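Local coordinates for protein glycosyltransferase (Streptomyces viridochromogenes, PDB 2IUY) that probably transfers a sugar from a nucleotide-activated donor, as a retaining GT4-family enzyme of avilamycin A biosynthesis, and binds UDP, at residues G188-L193 with G211-P216. Residues are numbered along the deposited sequence; the frame is centred on the assembly and turned at random.
Sequences GRRLVL and GSTVEP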
loop_
_atom_site.group_PDB
_atom_site.type_symbol
_atom_site.label_atom_id
_atom_site.label_comp_id
_atom_site.label_asym_id
_atom_site.label_seq_id
_atom_site.Cartn_x
_atom_site.Cartn_y
_atom_site.Cartn_z
ATOM N N GLY A 188 -16.091 -1.022 22.750
ATOM C CA GLY A 188 -16.678 -2.280 23.193
ATOM C C GLY A 188 -16.611 -3.342 22.091
ATOM O O GLY A 188 -17.457 -4.305 22.033
ATOM N N ARG A 189 -15.625 -3.192 21.190
ATOM C CA ARG A 189 -15.535 -4.120 20.071
ATOM C C ARG A 189 -14.350 -5.043 20.092
ATOM O O ARG A 189 -13.350 -4.792 20.759
ATOM C CB ARG A 189 -15.603 -3.402 18.735
ATOM C CG ARG A 189 -16.795 -2.538 18.582
ATOM C CD ARG A 189 -17.480 -2.823 17.315
ATOM N NE ARG A 189 -18.725 -2.067 17.253
ATOM C CZ ARG A 189 -19.759 -2.402 16.498
ATOM N NH1 ARG A 189 -19.688 -3.489 15.737
ATOM N NH2 ARG A 189 -20.859 -1.654 16.512
ATOM N N ARG A 190 -14.485 -6.128 19.333
ATOM C CA ARG A 190 -13.363 -6.992 19.025
ATOM C C ARG A 190 -12.485 -6.352 17.928
ATOM O O ARG A 190 -12.960 -5.593 17.100
ATOM C CB ARG A 190 -13.876 -8.381 18.643
ATOM C CG ARG A 190 -14.742 -8.989 19.749
ATOM C CD ARG A 190 -13.962 -9.082 21.111
ATOM N NE ARG A 190 -14.888 -9.106 22.252
ATOM C CZ ARG A 190 -15.125 -8.087 23.090
ATOM N NH1 ARG A 190 -14.485 -6.930 22.966
ATOM N NH2 ARG A 190 -16.006 -8.231 24.082
ATOM N N LEU A 191 -11.190 -6.603 18.023
ATOM C CA LEU A 191 -10.213 -6.227 17.046
ATOM C C LEU A 191 -9.471 -7.491 16.596
ATOM O O LEU A 191 -8.700 -8.096 17.364
ATOM C CB LEU A 191 -9.222 -5.219 17.626
ATOM C CG LEU A 191 -8.093 -4.803 16.666
ATOM C CD1 LEU A 191 -8.621 -3.879 15.591
ATOM C CD2 LEU A 191 -6.953 -4.140 17.450
ATOM N N VAL A 192 -9.708 -7.860 15.334
ATOM C CA VAL A 192 -8.859 -8.813 14.642
ATOM C C VAL A 192 -7.528 -8.164 14.239
ATOM O O VAL A 192 -7.497 -7.107 13.590
ATOM C CB VAL A 192 -9.603 -9.408 13.432
ATOM C CG1 VAL A 192 -8.710 -10.336 12.654
ATOM C CG2 VAL A 192 -10.820 -10.158 13.930
ATOM N N LEU A 193 -6.443 -8.768 14.705
ATOM C CA LEU A 193 -5.110 -8.353 14.365
ATOM C C LEU A 193 -4.589 -9.296 13.311
ATOM O O LEU A 193 -4.090 -10.398 13.632
ATOM C CB LEU A 193 -4.182 -8.404 15.573
ATOM C CG LEU A 193 -4.128 -7.287 16.590
ATOM C CD1 LEU A 193 -3.176 -7.770 17.677
ATOM C CD2 LEU A 193 -3.533 -6.087 15.951
ATOM N N GLY A 211 -6.031 -7.895 25.921
ATOM C CA GLY A 211 -6.279 -9.308 25.541
ATOM C C GLY A 211 -7.728 -9.655 25.162
ATOM O O GLY A 211 -7.983 -10.348 24.162
ATOM N N SER A 212 -8.669 -9.160 25.949
ATOM C CA SER A 212 -10.075 -9.507 25.784
ATOM C C SER A 212 -10.659 -8.798 24.563
ATOM O O SER A 212 -11.714 -9.153 24.057
ATOM C CB SER A 212 -10.864 -9.191 27.052
ATOM O OG SER A 212 -10.905 -7.789 27.309
ATOM N N THR A 213 -9.942 -7.799 24.077
ATOM C CA THR A 213 -10.307 -7.065 22.865
ATOM C C THR A 213 -9.724 -7.702 21.608
ATOM O O THR A 213 -10.445 -7.879 20.627
ATOM C CB THR A 213 -9.820 -5.646 22.993
ATOM O OG1 THR A 213 -10.550 -5.054 24.045
ATOM C CG2 THR A 213 -9.998 -4.791 21.670
ATOM N N VAL A 214 -8.425 -8.049 21.648
ATOM C CA VAL A 214 -7.717 -8.429 20.457
ATOM C C VAL A 214 -7.856 -9.912 20.131
ATOM O O VAL A 214 -7.896 -10.765 21.039
ATOM C CB VAL A 214 -6.230 -7.963 20.460
ATOM C CG1 VAL A 214 -6.176 -6.468 20.774
ATOM C CG2 VAL A 214 -5.365 -8.796 21.455
ATOM N N GLU A 215 -7.990 -10.204 18.829
ATOM C CA GLU A 215 -7.860 -11.566 18.344
ATOM C C GLU A 215 -6.768 -11.569 17.291
ATOM O O GLU A 215 -7.025 -11.225 16.130
ATOM C CB GLU A 215 -9.180 -12.119 17.770
ATOM C CG GLU A 215 -10.397 -11.869 18.667
ATOM C CD GLU A 215 -11.750 -12.069 17.957
ATOM O OE1 GLU A 215 -11.780 -12.724 16.869
ATOM O OE2 GLU A 215 -12.776 -11.568 18.504
ATOM N N PRO A 216 -5.551 -11.962 17.700
ATOM C CA PRO A 216 -4.398 -12.003 16.792
ATOM C C PRO A 216 -4.444 -13.278 15.972
ATOM O O PRO A 216 -4.481 -14.372 16.555
ATOM C CB PRO A 216 -3.199 -12.026 17.753
ATOM C CG PRO A 216 -3.769 -11.891 19.179
ATOM C CD PRO A 216 -5.169 -12.371 19.077
HETATM O O HOH W 1 -13.141 -4.695 23.298
#
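The guanidinium of R190 presents one face to the backbone carbonyl of S212, whose O stands 3.4 Å above the plane, off-centre, near the group's outline; at the edge, in plane, sits a water. That water donates to R189 O and lies 2.7 Å from T213 OG1, joining the two segments just ahead of their strands. A bend at chi2 (-57°) turns the R190 chain back over the 212-213 turn, while E215 OE2 meets its aliphatic root, 3.4 Å from R190 CB. The carboxylate is turned 61° from the guanidinium and the charged atoms do not touch, so any attraction is probably long-range.

Past the arginine the pairing is that of a parallel ladder. L191 bonds through both N and O to the residues flanking its partner V214: its N donates to T213 O, and E215 N returns a bond to L191 O at 2.7 Å. L193 N takes up the next bond, to E215 O at 2.9 Å. L191 CD2 packs on V214 CG1, and L193 CD1 on V214 CB, both on one sheet face; V192 and E215 share the other.

Strand 214-216 is an edge strand of the six-stranded parallel, Rossmann-like sheet of a GT-B domain, reached from 191-194 by a beta-alpha-beta crossover through helix 200-210. V214 touches both I206 of that helix and A181 of helix 177-187, which cover the face carrying L191, V214 and L193, while the backbone of V192 hydrogen-bonds to L165 and F167 of strand 165-168 on the inner side.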